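Local coordinates for interphotoreceptor retinoid-binding protein (Xenopus laevis, PDB 1J7X) that probably carries retinoids through the interphotoreceptor matrix, being built from functional units related in sequence to S41-family peptidases, at residues L91-V101 with L125-V133; L147-V158 with Q212-L223. All blocks are in the same frame, centred on the assembly; numbering follows the deposited sequence.

How the interactions relate
From the N terminus, helix 88-98 leads into strand 100-104, and interaction 1 closes when helix 119-137 comes back against that helix, with strand 108-112 in the intervening chain. Interaction 2 opens only after strand 142-146, so the two lie in series and neither nest nor cross. It closes a longer excursion, through helix 158-163 and strands 173-179, 186-189 and 204-209. Interaction 1 joins two helices near an edge of the mixed sheet; interaction 2 joins the loop after strand 142-146 to the chain after the neighbouring strand 204-209 and the start of helix 216-226. Their centres are about 18 Å apart, yet Phe113 bridges them, its ring meeting Phe99 and its carbonyl oxygen accepting from Asn150.

Interaction 1 of 2, residues L91-V101 with L125-V133; sequences LQALVNTVFKV and LAPFIVNTV
Val95 projects as a knob into the hole formed by Leu125, Phe128, Ile129 and Thr132. Its CG2 lies 3.6 Å from Phe128 CB, while CG1 turns to Thr132 and Ile129. One turn earlier, Leu91 CB sits over a face of the Phe128 ring, 3.8 Å from the centroid, in a CH-pi contact, and Leu91 CD1 touches CE2 of the same ring. A polar flank runs alongside. The Gln92 chain, bent at chi2 (65°), brings its amide between Asn131 and Thr132 of the other helix. Gln92 OE1 takes a nearly straight bond from Asn131 ND2 (3.0 Å, 173°) and lies in plane at the Phe128 ring edge. NE2 of Gln92 donates to Phe128 O (3.2 Å) from above the carbonyl plane; that oxygen also accepts from Thr132 N. Thr132 OG1 donates to Asn96 OD1 at 2.7 Å, and Gln92 NE2 donates there too, so bonds at both ends of the Gln92 amide fix its rotation. Farther out, Phe99 CE2 meets Ile129 CD1 at 3.9 Å, its ring also meeting Phe113, and Val101 packs on Val133 and Leu111. The helix segments cross at -54°, their axes 9.0 Å apart, as paired helices beside the mixed sheet of a beta-beta-alpha spiral fold.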
loop_
_atom_site.group_PDB
_atom_site.type_symbol
_atom_site.label_atom_id
_atom_site.label_comp_id
_atom_site.label_asym_id
_atom_site.label_seq_id
_atom_site.Cartn_x
_atom_site.Cartn_y
_atom_site.Cartn_z
ATOM N N LEU A 91 3.103 0.922 28.300
ATOM C CA LEU A 91 3.559 0.646 26.949
ATOM C C LEU A 91 3.344 -0.833 26.646
ATOM O O LEU A 91 2.875 -1.148 25.565
ATOM C CB LEU A 91 5.057 1.015 26.798
ATOM C CG LEU A 91 5.325 2.490 26.656
ATOM C CD1 LEU A 91 6.835 2.832 26.664
ATOM C CD2 LEU A 91 4.728 2.993 25.414
ATOM N N GLN A 92 3.768 -1.749 27.559
ATOM C CA GLN A 92 3.600 -3.214 27.265
ATOM C C GLN A 92 2.119 -3.519 27.124
ATOM O O GLN A 92 1.715 -4.240 26.217
ATOM C CB GLN A 92 4.217 -4.100 28.408
ATOM C CG GLN A 92 4.147 -5.562 28.106
ATOM C CD GLN A 92 5.007 -5.946 26.891
ATOM O OE1 GLN A 92 6.256 -5.902 26.959
ATOM N NE2 GLN A 92 4.323 -6.135 25.695
ATOM N N ALA A 93 1.298 -2.872 27.959
ATOM C CA ALA A 93 -0.141 -3.104 27.927
ATOM C C ALA A 93 -0.730 -2.658 26.559
ATOM O O ALA A 93 -1.586 -3.370 25.992
ATOM C CB ALA A 93 -0.806 -2.331 29.025
ATOM N N LEU A 94 -0.290 -1.487 26.063
ATOM C CA LEU A 94 -0.720 -0.959 24.783
ATOM C C LEU A 94 -0.321 -1.914 23.630
ATOM O O LEU A 94 -1.137 -2.300 22.756
ATOM C CB LEU A 94 -0.089 0.343 24.606
ATOM C CG LEU A 94 -0.442 1.075 23.271
ATOM C CD1 LEU A 94 -1.957 1.194 23.129
ATOM C CD2 LEU A 94 0.249 2.420 23.168
ATOM N N VAL A 95 0.945 -2.307 23.655
ATOM C CA VAL A 95 1.468 -3.217 22.637
ATOM C C VAL A 95 0.588 -4.498 22.679
ATOM O O VAL A 95 0.253 -5.075 21.615
ATOM C CB VAL A 95 2.935 -3.510 22.827
ATOM C CG1 VAL A 95 3.356 -4.757 22.017
ATOM C CG2 VAL A 95 3.755 -2.269 22.440
ATOM N N ASN A 96 0.227 -4.938 23.892
ATOM C CA ASN A 96 -0.546 -6.183 24.040
ATOM C C ASN A 96 -1.946 -6.088 23.428
ATOM O O ASN A 96 -2.552 -7.081 23.093
ATOM C CB ASN A 96 -0.678 -6.625 25.540
ATOM C CG ASN A 96 0.626 -7.277 26.110
ATOM O OD1 ASN A 96 1.475 -7.692 25.328
ATOM N ND2 ASN A 96 0.829 -7.196 27.428
ATOM N N THR A 97 -2.436 -4.904 23.313
ATOM C CA THR A 97 -3.753 -4.742 22.695
ATOM C C THR A 97 -3.684 -4.365 21.199
ATOM O O THR A 97 -4.628 -4.558 20.474
ATOM C CB THR A 97 -4.614 -3.695 23.396
ATOM O OG1 THR A 97 -3.951 -2.490 23.482
ATOM C CG2 THR A 97 -4.918 -4.014 24.827
ATOM N N VAL A 98 -2.564 -3.817 20.751
ATOM C CA VAL A 98 -2.355 -3.485 19.350
ATOM C C VAL A 98 -2.101 -4.734 18.546
ATOM O O VAL A 98 -2.557 -4.864 17.394
ATOM C CB VAL A 98 -1.188 -2.513 19.126
ATOM C CG1 VAL A 98 -0.804 -2.437 17.653
ATOM C CG2 VAL A 98 -1.491 -1.189 19.694
ATOM N N PHE A 99 -1.352 -5.659 19.102
ATOM C CA PHE A 99 -0.986 -6.934 18.400
ATOM C C PHE A 99 -1.584 -8.128 19.064
ATOM O O PHE A 99 -1.265 -8.370 20.227
ATOM C CB PHE A 99 0.503 -7.112 18.341
ATOM C CG PHE A 99 1.265 -5.977 17.726
ATOM C CD1 PHE A 99 1.467 -5.939 16.330
ATOM C CD2 PHE A 99 1.721 -4.916 18.432
ATOM C CE1 PHE A 99 2.098 -4.916 15.815
ATOM C CE2 PHE A 99 2.397 -3.915 17.915
ATOM C CZ PHE A 99 2.657 -3.925 16.561
ATOM N N LYS A 100 -2.430 -8.896 18.374
ATOM C CA LYS A 100 -3.028 -10.132 18.858
ATOM C C LYS A 100 -2.235 -11.294 18.301
ATOM O O LYS A 100 -2.136 -11.461 17.063
ATOM C CB LYS A 100 -4.474 -10.210 18.418
ATOM C CG LYS A 100 -5.174 -11.566 18.659
ATOM C CD LYS A 100 -6.585 -11.573 18.018
ATOM C CE LYS A 100 -7.417 -12.729 18.439
ATOM N NZ LYS A 100 -6.887 -14.042 18.052
ATOM N N VAL A 101 -1.646 -12.077 19.195
ATOM C CA VAL A 101 -0.846 -13.178 18.810
ATOM C C VAL A 101 -1.386 -14.478 19.436
ATOM O O VAL A 101 -1.579 -14.465 20.697
ATOM C CB VAL A 101 0.579 -12.989 19.274
ATOM C CG1 VAL A 101 1.472 -14.096 18.816
ATOM C CG2 VAL A 101 1.078 -11.637 18.786
ATOM N N LEU A 125 7.826 1.590 20.785
ATOM C CA LEU A 125 7.163 0.319 21.127
ATOM C C LEU A 125 7.972 -0.908 20.869
ATOM O O LEU A 125 7.675 -1.977 21.436
ATOM C CB LEU A 125 5.853 0.178 20.393
ATOM C CG LEU A 125 4.826 1.268 20.427
ATOM C CD1 LEU A 125 3.649 0.899 19.562
ATOM C CD2 LEU A 125 4.362 1.416 21.858
ATOM N N ALA A 126 9.084 -0.777 20.138
ATOM C CA ALA A 126 9.873 -1.977 19.726
ATOM C C ALA A 126 10.258 -2.927 20.841
ATOM O O ALA A 126 10.076 -4.100 20.655
ATOM C CB ALA A 126 11.130 -1.578 18.958
ATOM N N PRO A 127 10.767 -2.441 21.969
ATOM C CA PRO A 127 11.181 -3.325 23.058
ATOM C C PRO A 127 10.033 -4.209 23.570
ATOM O O PRO A 127 10.237 -5.292 23.942
ATOM C CB PRO A 127 11.681 -2.327 24.147
ATOM C CG PRO A 127 12.125 -1.192 23.350
ATOM C CD PRO A 127 11.095 -1.056 22.305
ATOM N N PHE A 128 8.853 -3.708 23.504
ATOM C CA PHE A 128 7.648 -4.405 24.014
ATOM C C PHE A 128 7.124 -5.338 22.945
ATOM O O PHE A 128 6.519 -6.388 23.317
ATOM C CB PHE A 128 6.617 -3.351 24.429
ATOM C CG PHE A 128 7.235 -2.331 25.444
ATOM C CD1 PHE A 128 7.448 -2.703 26.746
ATOM C CD2 PHE A 128 7.650 -1.120 25.038
ATOM C CE1 PHE A 128 8.042 -1.791 27.709
ATOM C CE2 PHE A 128 8.287 -0.192 25.944
ATOM C CZ PHE A 128 8.468 -0.549 27.273
ATOM N N ILE A 129 7.302 -4.949 21.669
ATOM C CA ILE A 129 6.857 -5.791 20.572
ATOM C C ILE A 129 7.662 -7.089 20.574
ATOM O O ILE A 129 7.174 -8.226 20.215
ATOM C CB ILE A 129 6.954 -5.085 19.212
ATOM C CG1 ILE A 129 6.033 -3.951 19.274
ATOM C CG2 ILE A 129 6.534 -6.095 18.137
ATOM C CD1 ILE A 129 6.178 -3.075 18.027
ATOM N N VAL A 130 8.868 -6.984 21.083
ATOM C CA VAL A 130 9.653 -8.206 21.233
ATOM C C VAL A 130 8.939 -9.283 22.044
ATOM O O VAL A 130 8.971 -10.498 21.700
ATOM C CB VAL A 130 11.014 -7.927 21.897
ATOM C CG1 VAL A 130 11.698 -9.217 22.268
ATOM C CG2 VAL A 130 11.917 -7.071 20.999
ATOM N N ASN A 131 8.336 -8.853 23.161
ATOM C CA ASN A 131 7.672 -9.757 24.071
ATOM C C ASN A 131 6.311 -10.203 23.505
ATOM O O ASN A 131 5.917 -11.336 23.644
ATOM C CB ASN A 131 7.402 -9.035 25.413
ATOM C CG ASN A 131 8.673 -8.711 26.143
ATOM O OD1 ASN A 131 9.612 -9.511 26.094
ATOM N ND2 ASN A 131 8.715 -7.548 26.835
ATOM N N THR A 132 5.572 -9.289 22.863
ATOM C CA THR A 132 4.225 -9.656 22.378
ATOM C C THR A 132 4.248 -10.480 21.085
ATOM O O THR A 132 3.458 -11.411 20.896
ATOM C CB THR A 132 3.468 -8.402 22.211
ATOM O OG1 THR A 132 3.426 -7.713 23.472
ATOM C CG2 THR A 132 1.957 -8.579 21.815
ATOM N N VAL A 133 5.150 -10.173 20.223
ATOM C CA VAL A 133 5.103 -10.769 18.874
ATOM C C VAL A 133 6.272 -11.657 18.585
ATOM O O VAL A 133 6.104 -12.820 18.491
ATOM C CB VAL A 133 5.029 -9.692 17.806
ATOM C CG1 VAL A 133 5.009 -10.331 16.383
ATOM C CG2 VAL A 133 3.857 -8.853 18.030
#

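Interaction 2 of 2, residues L147-V158 with Q212-L223; sequences LRYNVGGSSTAV and QTATAAEEFAYL
Ala214 N donates to Asn150 O (3.1 Å) where the loop 147-158 runs beside the chain entering helix 216-226, and Gly152 CA comes within 3.2 Å of Ala214 O. With positive phi (72°), Gly152 sits where any CB would collide with Ala214 O and Thr215 OG1. The Thr215 hydroxyl stands between its own backbone N and carbonyl carbon (chi1 53°), which brings OG1 to the loop, where it accepts from Gly153 N at 2.9 Å. Asn150 OD1 takes Gly152 N in its carbonyl plane, an Asx turn that shapes the loop, while Asn150 ND2 bonds Phe113 O. On the apolar side, Leu147 CD1 meets the edge of the Phe220 ring, 3.7 Å from CD2, and Val158 packs on Ala216 and Leu223. The extended Glu219 chain carries OE1 to 3.3 Å from Ser155 OG, beside Phe263. With an alanine in place of Glu219, Ser155 would probably lose its carboxylate neighbour and a gap would open between loop and helix. A glycine-rich loop against a helix start is characteristic of S41 peptidases, whose nucleophilic serine precedes such a helix; Thr215, just before helix 216-226, probably occupies the equivalent place.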
loop_
_atom_site.group_PDB
_atom_site.type_symbol
_atom_site.label_atom_id
_atom_site.label_comp_id
_atom_site.label_asym_id
_atom_site.label_seq_id
_atom_site.Cartn_x
_atom_site.Cartn_y
_atom_site.Cartn_z
ATOM N N LEU A 147 -4.336 -9.198 7.986
ATOM C CA LEU A 147 -4.501 -7.814 7.742
ATOM C C LEU A 147 -5.863 -7.453 7.233
ATOM O O LEU A 147 -6.107 -6.353 6.664
ATOM C CB LEU A 147 -3.443 -7.373 6.678
ATOM C CG LEU A 147 -2.037 -7.578 7.096
ATOM C CD1 LEU A 147 -0.970 -7.144 5.832
ATOM C CD2 LEU A 147 -1.701 -6.906 8.392
ATOM N N ARG A 148 -6.766 -8.396 7.371
ATOM C CA ARG A 148 -8.136 -8.170 6.929
ATOM C C ARG A 148 -8.790 -6.965 7.543
ATOM O O ARG A 148 -9.720 -6.429 6.936
ATOM C CB ARG A 148 -9.073 -9.401 7.170
ATOM C CG ARG A 148 -8.682 -10.587 6.293
ATOM C CD ARG A 148 -9.466 -11.861 6.675
ATOM N NE ARG A 148 -9.166 -12.287 8.013
ATOM C CZ ARG A 148 -9.777 -13.302 8.630
ATOM N NH1 ARG A 148 -10.641 -14.047 7.937
ATOM N NH2 ARG A 148 -9.426 -13.641 9.867
ATOM N N TYR A 149 -8.388 -6.561 8.750
ATOM C CA TYR A 149 -8.971 -5.425 9.409
ATOM C C TYR A 149 -8.045 -4.246 9.505
ATOM O O TYR A 149 -8.270 -3.327 10.266
ATOM C CB TYR A 149 -9.384 -5.923 10.861
ATOM C CG TYR A 149 -10.076 -7.274 10.812
ATOM C CD1 TYR A 149 -11.357 -7.365 10.419
ATOM C CD2 TYR A 149 -9.354 -8.468 10.993
ATOM C CE1 TYR A 149 -11.999 -8.602 10.298
ATOM C CE2 TYR A 149 -9.967 -9.702 10.874
ATOM C CZ TYR A 149 -11.315 -9.759 10.566
ATOM O OH TYR A 149 -11.919 -10.996 10.341
ATOM N N ASN A 150 -6.944 -4.292 8.720
ATOM C CA ASN A 150 -5.890 -3.318 8.813
ATOM C C ASN A 150 -6.011 -2.266 7.759
ATOM O O ASN A 150 -5.792 -2.458 6.565
ATOM C CB ASN A 150 -4.597 -3.997 8.852
ATOM C CG ASN A 150 -3.419 -3.118 9.234
ATOM O OD1 ASN A 150 -3.321 -1.920 8.894
ATOM N ND2 ASN A 150 -2.468 -3.702 9.962
ATOM N N VAL A 151 -6.450 -1.105 8.243
ATOM C CA VAL A 151 -6.691 0.064 7.406
ATOM C C VAL A 151 -5.457 0.918 7.236
ATOM O O VAL A 151 -5.424 1.950 6.590
ATOM C CB VAL A 151 -7.812 0.937 8.030
ATOM C CG1 VAL A 151 -9.074 0.081 8.066
ATOM C CG2 VAL A 151 -7.379 1.545 9.383
ATOM N N GLY A 152 -4.312 0.337 7.567
ATOM C CA GLY A 152 -3.017 0.947 7.310
ATOM C C GLY A 152 -2.672 2.136 8.182
ATOM O O GLY A 152 -2.733 2.100 9.493
ATOM N N GLY A 153 -2.166 3.127 7.505
ATOM C CA GLY A 153 -1.573 4.383 8.081
ATOM C C GLY A 153 -0.361 4.768 7.305
ATOM O O GLY A 153 -0.229 4.486 6.077
ATOM N N SER A 154 0.640 5.346 8.003
ATOM C CA SER A 154 1.900 5.739 7.424
ATOM C C SER A 154 2.679 4.493 6.998
ATOM O O SER A 154 2.567 3.424 7.654
ATOM C CB SER A 154 2.720 6.438 8.498
ATOM O OG SER A 154 4.103 6.520 8.069
ATOM N N SER A 155 3.439 4.611 5.909
ATOM C CA SER A 155 4.254 3.491 5.411
ATOM C C SER A 155 5.648 3.552 5.973
ATOM O O SER A 155 6.475 2.742 5.591
ATOM C CB SER A 155 4.316 3.452 3.837
ATOM O OG SER A 155 2.956 3.361 3.432
ATOM N N THR A 156 5.940 4.524 6.810
ATOM C CA THR A 156 7.356 4.701 7.285
ATOM C C THR A 156 7.990 3.514 7.989
ATOM O O THR A 156 9.170 3.311 7.898
ATOM C CB THR A 156 7.509 5.960 8.206
ATOM O OG1 THR A 156 6.673 5.872 9.376
ATOM C CG2 THR A 156 7.108 7.249 7.470
ATOM N N ALA A 157 7.164 2.670 8.618
ATOM C CA ALA A 157 7.686 1.446 9.292
ATOM C C ALA A 157 7.596 0.196 8.475
ATOM O O ALA A 157 7.995 -0.834 8.917
ATOM C CB ALA A 157 6.977 1.219 10.581
ATOM N N VAL A 158 7.121 0.266 7.208
ATOM C CA VAL A 158 7.032 -0.933 6.426
ATOM C C VAL A 158 8.356 -1.640 6.190
ATOM O O VAL A 158 8.439 -2.846 6.279
ATOM C CB VAL A 158 6.226 -0.629 5.167
ATOM C CG1 VAL A 158 6.171 -1.766 4.240
ATOM C CG2 VAL A 158 4.747 -0.306 5.518
ATOM N N GLN A 212 -11.117 -4.075 2.836
ATOM C CA GLN A 212 -10.848 -2.978 3.742
ATOM C C GLN A 212 -9.332 -2.740 3.959
ATOM O O GLN A 212 -8.934 -1.681 4.394
ATOM C CB GLN A 212 -11.502 -3.176 5.100
ATOM C CG GLN A 212 -13.021 -3.231 4.986
ATOM C CD GLN A 212 -13.652 -3.928 6.190
ATOM O OE1 GLN A 212 -13.172 -3.751 7.320
ATOM N NE2 GLN A 212 -14.717 -4.758 5.952
ATOM N N THR A 213 -8.482 -3.701 3.660
ATOM C CA THR A 213 -7.028 -3.507 3.826
ATOM C C THR A 213 -6.552 -2.299 3.042
ATOM O O THR A 213 -6.885 -2.163 1.822
ATOM C CB THR A 213 -6.310 -4.765 3.378
ATOM O OG1 THR A 213 -6.901 -5.933 4.027
ATOM C CG2 THR A 213 -4.741 -4.715 3.651
ATOM N N ALA A 214 -5.841 -1.361 3.669
ATOM C CA ALA A 214 -5.522 -0.089 3.054
ATOM C C ALA A 214 -4.106 0.409 3.297
ATOM O O ALA A 214 -3.464 -0.016 4.269
ATOM C CB ALA A 214 -6.490 0.959 3.514
ATOM N N THR A 215 -3.754 1.412 2.515
ATOM C CA THR A 215 -2.453 2.073 2.505
ATOM C C THR A 215 -1.255 1.176 2.876
ATOM O O THR A 215 -0.966 0.166 2.217
ATOM C CB THR A 215 -2.562 3.344 3.423
ATOM O OG1 THR A 215 -3.061 3.029 4.740
ATOM C CG2 THR A 215 -3.676 4.303 2.941
ATOM N N ALA A 216 -0.645 1.551 4.008
ATOM C CA ALA A 216 0.567 0.840 4.442
ATOM C C ALA A 216 0.371 -0.659 4.476
ATOM O O ALA A 216 1.306 -1.453 4.278
ATOM C CB ALA A 216 1.060 1.316 5.766
ATOM N N ALA A 217 -0.853 -1.132 4.866
ATOM C CA ALA A 217 -1.106 -2.579 4.900
ATOM C C ALA A 217 -1.027 -3.211 3.507
ATOM O O ALA A 217 -0.594 -4.333 3.372
ATOM C CB ALA A 217 -2.455 -2.866 5.607
ATOM N N GLU A 218 -1.540 -2.489 2.523
ATOM C CA GLU A 218 -1.471 -2.967 1.132
ATOM C C GLU A 218 -0.012 -3.058 0.624
ATOM O O GLU A 218 0.379 -4.006 0.039
ATOM C CB GLU A 218 -2.302 -2.018 0.238
ATOM C CG GLU A 218 -3.789 -1.975 0.559
ATOM C CD GLU A 218 -4.591 -1.090 -0.439
ATOM O OE1 GLU A 218 -4.855 -1.582 -1.640
ATOM O OE2 GLU A 218 -4.895 0.077 -0.114
ATOM N N GLU A 219 0.757 -2.031 1.014
ATOM C CA GLU A 219 2.173 -1.986 0.654
ATOM C C GLU A 219 2.893 -3.115 1.219
ATOM O O GLU A 219 3.660 -3.795 0.532
ATOM C CB GLU A 219 2.823 -0.689 1.043
ATOM C CG GLU A 219 2.486 0.448 0.101
ATOM C CD GLU A 219 3.220 1.793 0.444
ATOM O OE1 GLU A 219 4.345 1.726 0.981
ATOM O OE2 GLU A 219 2.604 2.884 0.124
ATOM N N PHE A 220 2.599 -3.408 2.491
ATOM C CA PHE A 220 3.233 -4.589 3.199
ATOM C C PHE A 220 2.894 -5.870 2.532
ATOM O O PHE A 220 3.798 -6.730 2.231
ATOM C CB PHE A 220 2.873 -4.618 4.707
ATOM C CG PHE A 220 3.458 -5.754 5.421
ATOM C CD1 PHE A 220 4.700 -5.708 5.908
ATOM C CD2 PHE A 220 2.706 -6.921 5.658
ATOM C CE1 PHE A 220 5.270 -6.900 6.477
ATOM C CE2 PHE A 220 3.219 -7.955 6.298
ATOM C CZ PHE A 220 4.490 -7.961 6.711
ATOM N N ALA A 221 1.589 -6.056 2.269
ATOM C CA ALA A 221 1.113 -7.289 1.608
ATOM C C ALA A 221 1.743 -7.430 0.169
ATOM O O ALA A 221 2.219 -8.503 -0.282
ATOM C CB ALA A 221 -0.420 -7.353 1.475
ATOM N N TYR A 222 1.652 -6.316 -0.520
ATOM C CA TYR A 222 2.219 -6.286 -1.922
ATOM C C TYR A 222 3.707 -6.692 -1.949
ATOM O O TYR A 222 4.141 -7.573 -2.719
ATOM C CB TYR A 222 2.011 -4.920 -2.555
ATOM C CG TYR A 222 2.502 -4.875 -3.969
ATOM C CD1 TYR A 222 1.753 -5.379 -5.019
ATOM C CD2 TYR A 222 3.786 -4.413 -4.216
ATOM C CE1 TYR A 222 2.310 -5.370 -6.367
ATOM C CE2 TYR A 222 4.343 -4.457 -5.534
ATOM C CZ TYR A 222 3.557 -4.906 -6.587
ATOM O OH TYR A 222 4.067 -4.941 -7.862
ATOM N N LEU A 223 4.440 -6.056 -1.032
ATOM C CA LEU A 223 5.881 -6.317 -0.911
ATOM C C LEU A 223 6.222 -7.710 -0.483
ATOM O O LEU A 223 7.129 -8.398 -1.079
ATOM C CB LEU A 223 6.533 -5.258 -0.016
ATOM C CG LEU A 223 6.564 -3.920 -0.695
ATOM C CD1 LEU A 223 7.058 -2.940 0.332
ATOM C CD2 LEU A 223 7.536 -3.887 -1.972
#